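Local coordinates for protein putative citrate lyase, alfa subunit (PDB 2HJ0) that is a putative citrate lyase alpha subunit of the CitF family, an alpha/beta protein whose chain builds two large mixed sheets flanked by helices, at residues A[255-260]-A[288-293]; A[262-267]-A[369-374]; A[274-279]-A[311-316]; A[328-333]-A[337-342]. All coordinates share one frame; numbering follows the deposited sequence.

Contact 1 (A[255-260]-A[288-293])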
loop_
_atom_site.group_PDB
_atom_site.type_symbol
_atom_site.label_atom_id
_atom_site.label_comp_id
_atom_site.label_asym_id
_atom_site.label_seq_id
_atom_site.Cartn_x
_atom_site.Cartn_y
_atom_site.Cartn_z
ATOM N N LEU A 255 -30.344 13.146 -26.025
ATOM C CA LEU A 255 -30.606 12.185 -27.078
ATOM C C LEU A 255 -29.349 11.352 -27.265
ATOM O O LEU A 255 -29.409 10.131 -27.398
ATOM C CB LEU A 255 -30.930 12.903 -28.382
ATOM C CG LEU A 255 -31.379 12.046 -29.566
ATOM C CD1 LEU A 255 -32.837 11.710 -29.402
ATOM C CD2 LEU A 255 -31.171 12.809 -30.859
ATOM N N ILE A 256 -28.205 12.026 -27.272
ATOM C CA ILE A 256 -26.937 11.342 -27.442
ATOM C C ILE A 256 -26.761 10.373 -26.283
ATOM O O ILE A 256 -26.394 9.214 -26.484
ATOM C CB ILE A 256 -25.748 12.348 -27.506
ATOM C CG1 ILE A 256 -25.898 13.237 -28.747
ATOM C CG2 ILE A 256 -24.423 11.599 -27.581
ATOM C CD1 ILE A 256 -24.867 14.308 -28.883
ATOM N N ALA A 257 -27.041 10.838 -25.072
ATOM C CA ALA A 257 -26.927 9.983 -23.898
ATOM C C ALA A 257 -27.812 8.764 -24.063
ATOM O O ALA A 257 -27.360 7.640 -23.862
ATOM C CB ALA A 257 -27.338 10.746 -22.650
ATOM N N GLU A 258 -29.070 8.990 -24.438
ATOM C CA GLU A 258 -30.008 7.886 -24.603
ATOM C C GLU A 258 -29.558 6.877 -25.646
ATOM O O GLU A 258 -29.663 5.671 -25.421
ATOM C CB GLU A 258 -31.413 8.397 -24.934
ATOM C CG GLU A 258 -32.401 7.267 -25.169
ATOM C CD GLU A 258 -33.852 7.630 -24.868
ATOM O OE1 GLU A 258 -34.322 8.694 -25.357
ATOM O OE2 GLU A 258 -34.527 6.834 -24.152
ATOM N N TYR A 259 -29.062 7.360 -26.784
ATOM C CA TYR A 259 -28.583 6.453 -27.818
ATOM C C TYR A 259 -27.416 5.647 -27.238
ATOM O O TYR A 259 -27.309 4.439 -27.464
ATOM C CB TYR A 259 -28.117 7.220 -29.067
ATOM C CG TYR A 259 -29.213 7.629 -30.048
ATOM C CD1 TYR A 259 -30.382 6.875 -30.191
ATOM C CD2 TYR A 259 -29.049 8.742 -30.881
ATOM C CE1 TYR A 259 -31.355 7.221 -31.137
ATOM C CE2 TYR A 259 -30.011 9.094 -31.827
ATOM C CZ TYR A 259 -31.156 8.336 -31.951
ATOM O OH TYR A 259 -32.108 8.712 -32.882
ATOM N N ALA A 260 -26.552 6.316 -26.477
ATOM C CA ALA A 260 -25.410 5.650 -25.863
ATOM C C ALA A 260 -25.854 4.512 -24.944
ATOM O O ALA A 260 -25.310 3.406 -24.999
ATOM C CB ALA A 260 -24.577 6.658 -25.087
ATOM N N THR A 288 -25.980 7.583 -17.675
ATOM C CA THR A 288 -26.317 6.760 -16.511
ATOM C C THR A 288 -27.809 6.805 -16.153
ATOM O O THR A 288 -28.349 5.840 -15.615
ATOM C CB THR A 288 -25.508 7.155 -15.243
ATOM O OG1 THR A 288 -25.940 8.432 -14.775
ATOM C CG2 THR A 288 -24.047 7.210 -15.532
ATOM N N ARG A 289 -28.471 7.919 -16.441
ATOM C CA ARG A 289 -29.896 8.047 -16.148
ATOM C C ARG A 289 -30.689 7.009 -16.921
ATOM O O ARG A 289 -31.453 6.237 -16.335
ATOM C CB ARG A 289 -30.416 9.442 -16.518
ATOM C CG ARG A 289 -31.931 9.541 -16.540
ATOM C CD ARG A 289 -32.424 10.802 -17.231
ATOM N NE ARG A 289 -32.206 12.009 -16.439
ATOM C CZ ARG A 289 -32.386 13.239 -16.909
ATOM N NH1 ARG A 289 -32.779 13.409 -18.165
ATOM N NH2 ARG A 289 -32.176 14.297 -16.130
ATOM N N PHE A 290 -30.505 6.988 -18.237
ATOM C CA PHE A 290 -31.221 6.041 -19.090
ATOM C C PHE A 290 -30.793 4.618 -18.796
ATOM O O PHE A 290 -31.598 3.691 -18.844
ATOM C CB PHE A 290 -30.983 6.367 -20.569
ATOM C CG PHE A 290 -31.364 7.767 -20.934
ATOM C CD1 PHE A 290 -30.504 8.822 -20.666
ATOM C CD2 PHE A 290 -32.615 8.041 -21.477
ATOM C CE1 PHE A 290 -30.884 10.132 -20.927
ATOM C CE2 PHE A 290 -33.009 9.347 -21.742
ATOM C CZ PHE A 290 -32.143 10.395 -21.465
HETATM N N MSE A 291 -29.518 4.458 -18.475
HETATM C CA MSE A 291 -28.974 3.149 -18.171
HETATM C C MSE A 291 -29.674 2.569 -16.936
HETATM O O MSE A 291 -30.126 1.418 -16.951
HETATM C CB MSE A 291 -27.472 3.269 -17.925
HETATM C CG MSE A 291 -26.647 2.150 -18.526
HETATM SE SE MSE A 291 -24.811 2.278 -17.967
HETATM C CE MSE A 291 -24.360 3.951 -18.837
ATOM N N ARG A 292 -29.758 3.381 -15.879
ATOM C CA ARG A 292 -30.408 2.994 -14.625
ATOM C C ARG A 292 -31.829 2.484 -14.899
ATOM O O ARG A 292 -32.209 1.402 -14.452
ATOM C CB ARG A 292 -30.467 4.192 -13.653
ATOM C CG ARG A 292 -30.986 3.843 -12.255
ATOM C CD ARG A 292 -30.982 5.039 -11.311
ATOM N NE ARG A 292 -32.201 5.829 -11.435
ATOM C CZ ARG A 292 -33.304 5.636 -10.717
ATOM N NH1 ARG A 292 -33.348 4.678 -9.800
ATOM N NH2 ARG A 292 -34.380 6.386 -10.939
ATOM N N GLU A 293 -32.600 3.278 -15.638
ATOM C CA GLU A 293 -33.965 2.941 -16.000
ATOM C C GLU A 293 -34.022 1.541 -16.608
ATOM O O GLU A 293 -34.832 0.714 -16.206
ATOM C CB GLU A 293 -34.494 3.969 -17.002
ATOM C CG GLU A 293 -35.995 3.913 -17.251
ATOM C CD GLU A 293 -36.424 4.767 -18.442
ATOM O OE1 GLU A 293 -36.110 5.981 -18.450
ATOM O OE2 GLU A 293 -37.079 4.223 -19.366
#

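Contact 2 (A[262-267]-A[369-374])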
loop_
_atom_site.group_PDB
_atom_site.type_symbol
_atom_site.label_atom_id
_atom_site.label_comp_id
_atom_site.label_asym_id
_atom_site.label_seq_id
_atom_site.Cartn_x
_atom_site.Cartn_y
_atom_site.Cartn_z
ATOM N N LYS A 262 -28.617 2.823 -25.053
ATOM C CA LYS A 262 -29.222 1.742 -25.832
ATOM C C LYS A 262 -28.135 0.854 -26.408
ATOM O O LYS A 262 -28.320 -0.354 -26.548
ATOM C CB LYS A 262 -30.094 2.285 -26.967
ATOM C CG LYS A 262 -31.451 2.820 -26.530
ATOM C CD LYS A 262 -32.180 3.541 -27.690
ATOM C CE LYS A 262 -33.481 4.239 -27.248
ATOM N NZ LYS A 262 -34.055 5.071 -28.350
ATOM N N VAL A 263 -26.994 1.446 -26.732
ATOM C CA VAL A 263 -25.906 0.654 -27.270
ATOM C C VAL A 263 -25.374 -0.271 -26.167
ATOM O O VAL A 263 -25.147 -1.456 -26.407
ATOM C CB VAL A 263 -24.780 1.548 -27.819
ATOM C CG1 VAL A 263 -23.636 0.694 -28.324
ATOM C CG2 VAL A 263 -25.317 2.416 -28.935
ATOM N N ILE A 264 -25.211 0.267 -24.961
ATOM C CA ILE A 264 -24.721 -0.498 -23.816
ATOM C C ILE A 264 -25.711 -1.586 -23.403
ATOM O O ILE A 264 -25.351 -2.760 -23.285
ATOM C CB ILE A 264 -24.477 0.433 -22.580
ATOM C CG1 ILE A 264 -23.377 1.451 -22.899
ATOM C CG2 ILE A 264 -24.057 -0.371 -21.356
ATOM C CD1 ILE A 264 -23.317 2.589 -21.920
ATOM N N THR A 265 -26.960 -1.199 -23.175
ATOM C CA THR A 265 -27.974 -2.169 -22.777
ATOM C C THR A 265 -28.331 -3.171 -23.872
ATOM O O THR A 265 -29.068 -4.105 -23.621
ATOM C CB THR A 265 -29.249 -1.477 -22.332
ATOM O OG1 THR A 265 -29.729 -0.643 -23.391
ATOM C CG2 THR A 265 -28.974 -0.631 -21.106
ATOM N N SER A 266 -27.820 -2.988 -25.085
ATOM C CA SER A 266 -28.113 -3.948 -26.137
ATOM C C SER A 266 -26.836 -4.679 -26.498
ATOM O O SER A 266 -26.826 -5.520 -27.387
ATOM C CB SER A 266 -28.646 -3.266 -27.397
ATOM O OG SER A 266 -29.870 -2.592 -27.166
ATOM N N SER A 267 -25.751 -4.363 -25.811
ATOM C CA SER A 267 -24.485 -5.002 -26.122
ATOM C C SER A 267 -24.402 -6.386 -25.506
ATOM O O SER A 267 -25.149 -6.714 -24.587
ATOM C CB SER A 267 -23.326 -4.139 -25.614
ATOM O OG SER A 267 -23.192 -4.230 -24.206
ATOM N N ILE A 369 -17.435 -1.761 -20.218
ATOM C CA ILE A 369 -17.744 -0.671 -21.128
ATOM C C ILE A 369 -17.427 0.700 -20.529
ATOM O O ILE A 369 -17.515 0.903 -19.323
ATOM C CB ILE A 369 -19.237 -0.759 -21.580
ATOM C CG1 ILE A 369 -19.462 0.112 -22.801
ATOM C CG2 ILE A 369 -20.173 -0.317 -20.453
ATOM C CD1 ILE A 369 -19.686 1.577 -22.463
ATOM N N CYS A 370 -17.014 1.626 -21.383
ATOM C CA CYS A 370 -16.715 2.970 -20.945
ATOM C C CYS A 370 -17.348 3.959 -21.930
ATOM O O CYS A 370 -17.450 3.689 -23.134
ATOM C CB CYS A 370 -15.197 3.195 -20.848
ATOM S SG CYS A 370 -14.292 3.165 -22.452
ATOM N N VAL A 371 -17.780 5.100 -21.395
ATOM C CA VAL A 371 -18.407 6.155 -22.176
ATOM C C VAL A 371 -17.485 7.371 -22.113
ATOM O O VAL A 371 -17.326 7.980 -21.063
ATOM C CB VAL A 371 -19.794 6.495 -21.587
ATOM C CG1 VAL A 371 -20.508 7.510 -22.472
ATOM C CG2 VAL A 371 -20.632 5.219 -21.454
ATOM N N LEU A 372 -16.881 7.717 -23.244
ATOM C CA LEU A 372 -15.952 8.838 -23.322
ATOM C C LEU A 372 -16.442 9.964 -24.223
ATOM O O LEU A 372 -17.324 9.758 -25.059
ATOM C CB LEU A 372 -14.620 8.338 -23.862
ATOM C CG LEU A 372 -14.078 7.154 -23.076
ATOM C CD1 LEU A 372 -12.917 6.512 -23.809
ATOM C CD2 LEU A 372 -13.672 7.639 -21.704
ATOM N N SER A 373 -15.856 11.150 -24.074
ATOM C CA SER A 373 -16.246 12.277 -24.916
ATOM C C SER A 373 -15.083 12.609 -25.830
ATOM O O SER A 373 -14.069 11.918 -25.802
ATOM C CB SER A 373 -16.619 13.491 -24.066
ATOM O OG SER A 373 -15.604 13.733 -23.115
ATOM N N ALA A 374 -15.222 13.654 -26.640
ATOM C CA ALA A 374 -14.156 14.016 -27.564
ATOM C C ALA A 374 -14.256 15.421 -28.135
ATOM O O ALA A 374 -15.345 15.995 -28.238
ATOM C CB ALA A 374 -14.127 13.021 -28.701
#

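Contact 3 (A[274-279]-A[311-316])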
loop_
_atom_site.group_PDB
_atom_site.type_symbol
_atom_site.label_atom_id
_atom_site.label_comp_id
_atom_site.label_asym_id
_atom_site.label_seq_id
_atom_site.Cartn_x
_atom_site.Cartn_y
_atom_site.Cartn_z
ATOM N N PHE A 274 -22.131 -6.748 -14.629
ATOM C CA PHE A 274 -21.299 -6.114 -15.649
ATOM C C PHE A 274 -20.713 -4.834 -15.067
ATOM O O PHE A 274 -21.318 -4.224 -14.195
ATOM C CB PHE A 274 -22.148 -5.801 -16.891
ATOM C CG PHE A 274 -22.986 -4.568 -16.750
ATOM C CD1 PHE A 274 -22.514 -3.344 -17.211
ATOM C CD2 PHE A 274 -24.220 -4.612 -16.108
ATOM C CE1 PHE A 274 -23.255 -2.173 -17.036
ATOM C CE2 PHE A 274 -24.976 -3.444 -15.923
ATOM C CZ PHE A 274 -24.493 -2.223 -16.388
ATOM N N SER A 275 -19.538 -4.433 -15.546
ATOM C CA SER A 275 -18.883 -3.228 -15.044
ATOM C C SER A 275 -18.962 -2.102 -16.059
ATOM O O SER A 275 -19.185 -2.343 -17.243
ATOM C CB SER A 275 -17.413 -3.516 -14.731
ATOM O OG SER A 275 -16.743 -4.038 -15.867
ATOM N N PHE A 276 -18.767 -0.873 -15.600
ATOM C CA PHE A 276 -18.822 0.260 -16.500
ATOM C C PHE A 276 -18.253 1.539 -15.895
ATOM O O PHE A 276 -18.088 1.668 -14.675
ATOM C CB PHE A 276 -20.266 0.531 -16.916
ATOM C CG PHE A 276 -21.127 1.021 -15.793
ATOM C CD1 PHE A 276 -21.651 0.134 -14.864
ATOM C CD2 PHE A 276 -21.353 2.374 -15.620
ATOM C CE1 PHE A 276 -22.379 0.597 -13.777
ATOM C CE2 PHE A 276 -22.083 2.838 -14.532
ATOM C CZ PHE A 276 -22.595 1.950 -13.610
ATOM N N GLN A 277 -17.972 2.489 -16.774
ATOM C CA GLN A 277 -17.471 3.786 -16.372
ATOM C C GLN A 277 -18.142 4.820 -17.272
ATOM O O GLN A 277 -18.164 4.669 -18.490
ATOM C CB GLN A 277 -15.949 3.856 -16.525
ATOM C CG GLN A 277 -15.368 5.189 -16.091
ATOM C CD GLN A 277 -13.908 5.348 -16.440
ATOM O OE1 GLN A 277 -13.028 4.735 -15.836
ATOM N NE2 GLN A 277 -13.642 6.173 -17.434
ATOM N N THR A 278 -18.727 5.849 -16.660
ATOM C CA THR A 278 -19.385 6.915 -17.411
ATOM C C THR A 278 -18.670 8.227 -17.183
ATOM O O THR A 278 -17.783 8.333 -16.335
ATOM C CB THR A 278 -20.856 7.107 -17.002
ATOM O OG1 THR A 278 -20.941 7.234 -15.579
ATOM C CG2 THR A 278 -21.696 5.931 -17.467
ATOM N N GLY A 279 -19.081 9.234 -17.940
ATOM C CA GLY A 279 -18.464 10.542 -17.843
ATOM C C GLY A 279 -18.691 11.288 -16.549
ATOM O O GLY A 279 -19.376 10.823 -15.636
ATOM N N ASN A 311 -21.923 12.133 -7.998
ATOM C CA ASN A 311 -23.056 11.774 -7.155
ATOM C C ASN A 311 -23.978 10.757 -7.810
ATOM O O ASN A 311 -24.586 9.957 -7.111
ATOM C CB ASN A 311 -23.856 13.014 -6.761
ATOM C CG ASN A 311 -25.005 12.692 -5.818
ATOM O OD1 ASN A 311 -26.170 12.729 -6.216
ATOM N ND2 ASN A 311 -24.681 12.360 -4.562
ATOM N N ALA A 312 -24.077 10.780 -9.141
ATOM C CA ALA A 312 -24.935 9.831 -9.846
ATOM C C ALA A 312 -24.477 8.422 -9.547
ATOM O O ALA A 312 -25.277 7.490 -9.435
ATOM C CB ALA A 312 -24.885 10.071 -11.320
HETATM N N MSE A 313 -23.168 8.279 -9.398
HETATM C CA MSE A 313 -22.576 6.988 -9.104
HETATM C C MSE A 313 -22.894 6.548 -7.679
HETATM O O MSE A 313 -23.185 5.380 -7.436
HETATM C CB MSE A 313 -21.067 7.061 -9.313
HETATM C CG MSE A 313 -20.547 5.861 -10.047
HETATM SE SE MSE A 313 -21.614 5.548 -11.650
HETATM C CE MSE A 313 -20.147 5.682 -12.942
ATOM N N VAL A 314 -22.841 7.493 -6.746
ATOM C CA VAL A 314 -23.138 7.199 -5.360
ATOM C C VAL A 314 -24.603 6.813 -5.300
ATOM O O VAL A 314 -24.999 5.880 -4.596
ATOM C CB VAL A 314 -22.917 8.428 -4.465
ATOM C CG1 VAL A 314 -23.108 8.055 -2.995
ATOM C CG2 VAL A 314 -21.538 8.996 -4.701
ATOM N N GLU A 315 -25.401 7.538 -6.063
ATOM C CA GLU A 315 -26.832 7.292 -6.132
ATOM C C GLU A 315 -27.059 5.818 -6.458
ATOM O O GLU A 315 -27.785 5.140 -5.749
ATOM C CB GLU A 315 -27.455 8.173 -7.219
ATOM C CG GLU A 315 -28.750 8.875 -6.838
ATOM C CD GLU A 315 -28.547 10.305 -6.344
ATOM O OE1 GLU A 315 -28.132 10.509 -5.179
ATOM O OE2 GLU A 315 -28.806 11.235 -7.136
ATOM N N LEU A 316 -26.425 5.321 -7.515
ATOM C CA LEU A 316 -26.592 3.926 -7.905
ATOM C C LEU A 316 -26.109 2.922 -6.869
ATOM O O LEU A 316 -26.687 1.842 -6.715
ATOM C CB LEU A 316 -25.879 3.647 -9.224
ATOM C CG LEU A 316 -26.488 4.235 -10.502
ATOM C CD1 LEU A 316 -25.523 3.988 -11.657
ATOM C CD2 LEU A 316 -27.847 3.601 -10.798
#

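Contact 4 (A[328-333]-A[337-342])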
loop_
_atom_site.group_PDB
_atom_site.type_symbol
_atom_site.label_atom_id
_atom_site.label_comp_id
_atom_site.label_asym_id
_atom_site.label_seq_id
_atom_site.Cartn_x
_atom_site.Cartn_y
_atom_site.Cartn_z
ATOM N N VAL A 328 -10.693 6.540 -8.154
ATOM C CA VAL A 328 -9.335 7.047 -8.282
ATOM C C VAL A 328 -9.361 8.569 -8.149
ATOM O O VAL A 328 -8.343 9.214 -7.897
ATOM C CB VAL A 328 -8.709 6.670 -9.629
ATOM C CG1 VAL A 328 -9.315 7.504 -10.754
ATOM C CG2 VAL A 328 -7.212 6.862 -9.551
ATOM N N GLN A 329 -10.543 9.135 -8.321
ATOM C CA GLN A 329 -10.710 10.569 -8.198
ATOM C C GLN A 329 -12.185 10.955 -8.099
ATOM O O GLN A 329 -13.027 10.432 -8.826
ATOM C CB GLN A 329 -10.066 11.276 -9.382
ATOM C CG GLN A 329 -10.595 12.654 -9.571
ATOM C CD GLN A 329 -9.874 13.394 -10.652
ATOM O OE1 GLN A 329 -9.563 12.832 -11.712
ATOM N NE2 GLN A 329 -9.601 14.673 -10.402
ATOM N N ASP A 330 -12.492 11.875 -7.193
ATOM C CA ASP A 330 -13.862 12.325 -7.018
ATOM C C ASP A 330 -14.080 13.616 -7.765
ATOM O O ASP A 330 -13.178 14.442 -7.850
ATOM C CB ASP A 330 -14.155 12.539 -5.545
ATOM C CG ASP A 330 -14.165 11.262 -4.781
ATOM O OD1 ASP A 330 -13.382 11.142 -3.814
ATOM O OD2 ASP A 330 -14.959 10.370 -5.154
ATOM N N PHE A 331 -15.285 13.797 -8.292
ATOM C CA PHE A 331 -15.611 14.998 -9.043
ATOM C C PHE A 331 -16.655 15.923 -8.389
ATOM O O PHE A 331 -17.182 16.830 -9.038
ATOM C CB PHE A 331 -16.043 14.608 -10.457
ATOM C CG PHE A 331 -14.891 14.380 -11.404
ATOM C CD1 PHE A 331 -14.533 15.349 -12.333
ATOM C CD2 PHE A 331 -14.155 13.201 -11.360
ATOM C CE1 PHE A 331 -13.459 15.140 -13.202
ATOM C CE2 PHE A 331 -13.085 12.990 -12.226
ATOM C CZ PHE A 331 -12.737 13.958 -13.146
ATOM N N ASP A 332 -16.958 15.685 -7.115
ATOM C CA ASP A 332 -17.891 16.525 -6.365
ATOM C C ASP A 332 -17.891 16.124 -4.893
ATOM O O ASP A 332 -17.607 14.977 -4.553
ATOM C CB ASP A 332 -19.309 16.464 -6.950
ATOM C CG ASP A 332 -19.883 15.075 -6.955
ATOM O OD1 ASP A 332 -20.955 14.889 -7.562
ATOM O OD2 ASP A 332 -19.271 14.164 -6.358
ATOM N N HIS A 333 -18.202 17.071 -4.018
ATOM C CA HIS A 333 -18.188 16.801 -2.590
ATOM C C HIS A 333 -18.916 15.527 -2.154
ATOM O O HIS A 333 -18.368 14.710 -1.414
ATOM C CB HIS A 333 -18.748 18.001 -1.831
ATOM C CG HIS A 333 -18.770 17.813 -0.351
ATOM N ND1 HIS A 333 -17.623 17.616 0.389
ATOM C CD2 HIS A 333 -19.801 17.735 0.520
ATOM C CE1 HIS A 333 -17.949 17.418 1.652
ATOM N NE2 HIS A 333 -19.263 17.484 1.760
ATOM N N VAL A 337 -17.578 12.407 -0.042
ATOM C CA VAL A 337 -18.190 12.023 1.224
ATOM C C VAL A 337 -18.509 10.543 1.258
ATOM O O VAL A 337 -18.253 9.865 2.253
ATOM C CB VAL A 337 -19.464 12.825 1.473
ATOM C CG1 VAL A 337 -20.165 12.326 2.739
ATOM C CG2 VAL A 337 -19.102 14.308 1.615
ATOM N N SER A 338 -19.062 10.053 0.156
ATOM C CA SER A 338 -19.431 8.651 0.017
ATOM C C SER A 338 -18.256 7.702 0.230
ATOM O O SER A 338 -18.416 6.606 0.783
ATOM C CB SER A 338 -20.022 8.413 -1.366
ATOM O OG SER A 338 -20.502 7.095 -1.464
ATOM N N LEU A 339 -17.080 8.121 -0.219
ATOM C CA LEU A 339 -15.882 7.310 -0.081
ATOM C C LEU A 339 -15.657 6.942 1.372
ATOM O O LEU A 339 -15.014 5.942 1.684
ATOM C CB LEU A 339 -14.672 8.071 -0.602
ATOM C CG LEU A 339 -13.329 7.356 -0.467
ATOM C CD1 LEU A 339 -13.355 6.045 -1.243
ATOM C CD2 LEU A 339 -12.224 8.270 -0.986
ATOM N N ASP A 340 -16.198 7.760 2.262
ATOM C CA ASP A 340 -16.061 7.523 3.682
ATOM C C ASP A 340 -17.304 6.866 4.280
ATOM O O ASP A 340 -17.198 5.940 5.084
ATOM C CB ASP A 340 -15.781 8.847 4.389
ATOM C CG ASP A 340 -15.846 8.723 5.897
ATOM O OD1 ASP A 340 -15.081 7.913 6.463
ATOM O OD2 ASP A 340 -16.666 9.435 6.515
ATOM N N ARG A 341 -18.472 7.356 3.875
ATOM C CA ARG A 341 -19.766 6.871 4.358
ATOM C C ARG A 341 -20.043 5.405 4.020
ATOM O O ARG A 341 -20.351 4.610 4.907
ATOM C CB ARG A 341 -20.885 7.744 3.781
ATOM C CG ARG A 341 -22.285 7.463 4.325
ATOM C CD ARG A 341 -23.357 8.023 3.377
ATOM N NE ARG A 341 -22.995 9.341 2.844
ATOM C CZ ARG A 341 -23.148 9.690 1.572
ATOM N NH1 ARG A 341 -23.658 8.809 0.715
ATOM N NH2 ARG A 341 -22.796 10.906 1.157
ATOM N N ASN A 342 -19.930 5.050 2.743
ATOM C CA ASN A 342 -20.187 3.679 2.329
ATOM C C ASN A 342 -18.895 2.871 2.232
ATOM O O ASN A 342 -18.647 2.213 1.217
ATOM C CB ASN A 342 -20.906 3.651 0.974
ATOM C CG ASN A 342 -22.177 4.487 0.953
ATOM O OD1 ASN A 342 -22.235 5.510 0.284
ATOM N ND2 ASN A 342 -23.202 4.049 1.680
#

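Contact 1 (A[255-260]-A[288-293])
Phe290, on helix 282-297, lays its ring against one residue of helix 251-265, Glu258, and makes a lesser contact with Ala257. The evidence for a CH-pi contact is direct: Glu258 CB lies 3.8 Å from the centroid of the Phe290 ring and 18° off the ring normal, over one face and displaced toward its rim. Glu258 CG and CD, 3.8 Å and 3.6 Å from Phe290 CD2, lead past the rim on that side to the carboxylate. The carboxylate is not stacked on the ring, for the two planes stand 47° apart. At the other end, Ala257 CB approaches Phe290 CE1 obliquely at 4.0 Å. Leu254 and Ala261 of the same helix also touch the phenyl.

Torsions account for this layout. With CG of Glu258 anti to the backbone N (chi1 178°), the chain runs extended past the ring, and the two side chains cross at about a right angle. On the opposite face lies Arg289 CD from the ring's own helix, 4.0 Å above the plane and also displaced toward the rim.

The contact therefore joins the two helices by dispersion and CH-pi forces, burying 165 Å² in all. Glu258 contributes mainly its CB, with the carboxylate leaning on the ring, OE2 foremost at 3.5 Å from Phe290 CD2, which implies packing rather than charge pairing.

Contact 2 (A[262-267]-A[369-374])
Ile264, near the end of helix 251-265, gives up the most surface to this contact, and sets both of its branches on the sheet strand 369-372. Its CG1 meets Ile369 CD1 at 3.7 Å, while Ile264 CG2 lies 4.0 Å from Ile369 CG2, so the two isoleucines touch along both branches and cross at about a right angle. Chi1 of -63° puts CG1 of Ile264 anti to its carbonyl carbon, and chi2 of 165° stretches the chain on to CD1. That methyl reaches Val371 CG2 at 3.8 Å and Ile369 CD1 at the same distance. The one helix residue thus spans two strand residues, i and i+2, in a purely apolar contact of 125 Å².

Just beyond, the chain turns out of the helix. Ile264 O receives both Ser267 N, at 3.0 Å, and Ser267 OG, at 2.8 Å from that oxygen, the hydroxyl lying in the carbonyl plane on a lone pair.

Such packing of a helix's apolar side on parallel strands of a mixed sheet marks alpha/beta folds. Helix 282-297 completes the layer: Met291 packs on Ile264, and Ser284 and Val287 on Val371. Strand 369-372 runs between strands 275-277 and 409-413, and Met409 of the latter touches Ile369.

Contact 3 (A[274-279]-A[311-316])
A doubly bent selenomethionine is the striking element: Met313, on helix 311-318, folds at chi2 (50°) and again at chi3 to bring its selenium and terminal methyl beside the ring of Phe276. The selenium lies 5.1 Å from the centroid of the Phe276 ring and 65° off the ring normal, an oblique Met-aromatic contact rather than one over the face. Met313 CE comes closer, 3.8 Å from Phe276 CE2, and the two side chains slide past each other in opposite directions. Thr278 also packs against the Met313 methyl.

Leu316, one helical turn further on, takes the end of the ring. Its CD1 is 4.1 Å from Phe276 CZ and lies near the ring plane, at the edge. Phe276 reaches this position with CG between its backbone N and carbonyl carbon (chi1 68°); the side chain leaves the strand at a slant, and only the far end of its ring comes near the helix.

Around them, Ala302 of strand 302-305 touches Phe276, and Val287, Thr288 and Met291 of helix 282-297 touch Thr278. All four meeting residues are buried and the interface totals 151 Å². Its chemistry is that of hydrophobic packing of a helix on a sheet; the selenium, standing in for the methionine sulfur, lies obliquely to the ring and probably adds some dispersion.

Contact 4 (A[328-333]-A[337-342])
His333 and Val337, one turn apart on helix 333-341, meet through both backbone and side chains. Among hydrogen bonds, Val337 N donates to His333 O at 2.8 Å with an N-H...O angle of 156°, an ordinary i+4 to i helix bond near the N-terminal end. Arg341 N then donates to Val337 O at 3.0 Å. Asp332 occupies the N-cap: its side chain caps a backbone N just inside the helix, OD2 bonds Ser335 OG, and OD1 accepts from Asn311 N.

Among CH-pi contacts, Val337 CG2 lies over a face of the His333 imidazole, 3.4 Å from its centroid and 24° off the normal, displaced toward the rim. The anti setting of the histidine CG to its own N (chi1 -180°) swings the ring forward along the helix, toward Val337, to lie against that methyl.

A loose van der Waals contact remains between Asp330 OD1 and Leu339 CD2, 4.2 Å apart, the two side chains crossing at about a right angle. That oxygen finds its polar partner in Ser189 N, while His346 and Glu348 of strand 346-348 touch Leu339.

The whole is a strand-to-helix connection, strand 329-330 leading through Phe331 and the aspartate N-cap into helix 333-341.

Followed from the N terminus, helix 251-265 opens contacts 1 and 2, and strand 275-277 opens contact 3. Contact 1 closes first, at helix 282-297; contact 3 closes at helix 311-318 and so crosses contact 1. Contact 4 then opens and closes over a short span, in series with both. Contact 2 closes last, at strand 369-372, crossing contact 1 and enclosing contacts 3 and 4. Contacts 2 and 3 share one sheet, where probable bonds Val371 N to Gln277 O and Gln277 N to Ile369 O join neighbouring parallel strands. Contacts 1 and 2 share helix 251-265. Arg292 packs on Leu316, linking contacts 1 and 3, while Val314 on Ser338 joins helix 311-318 to contact 4.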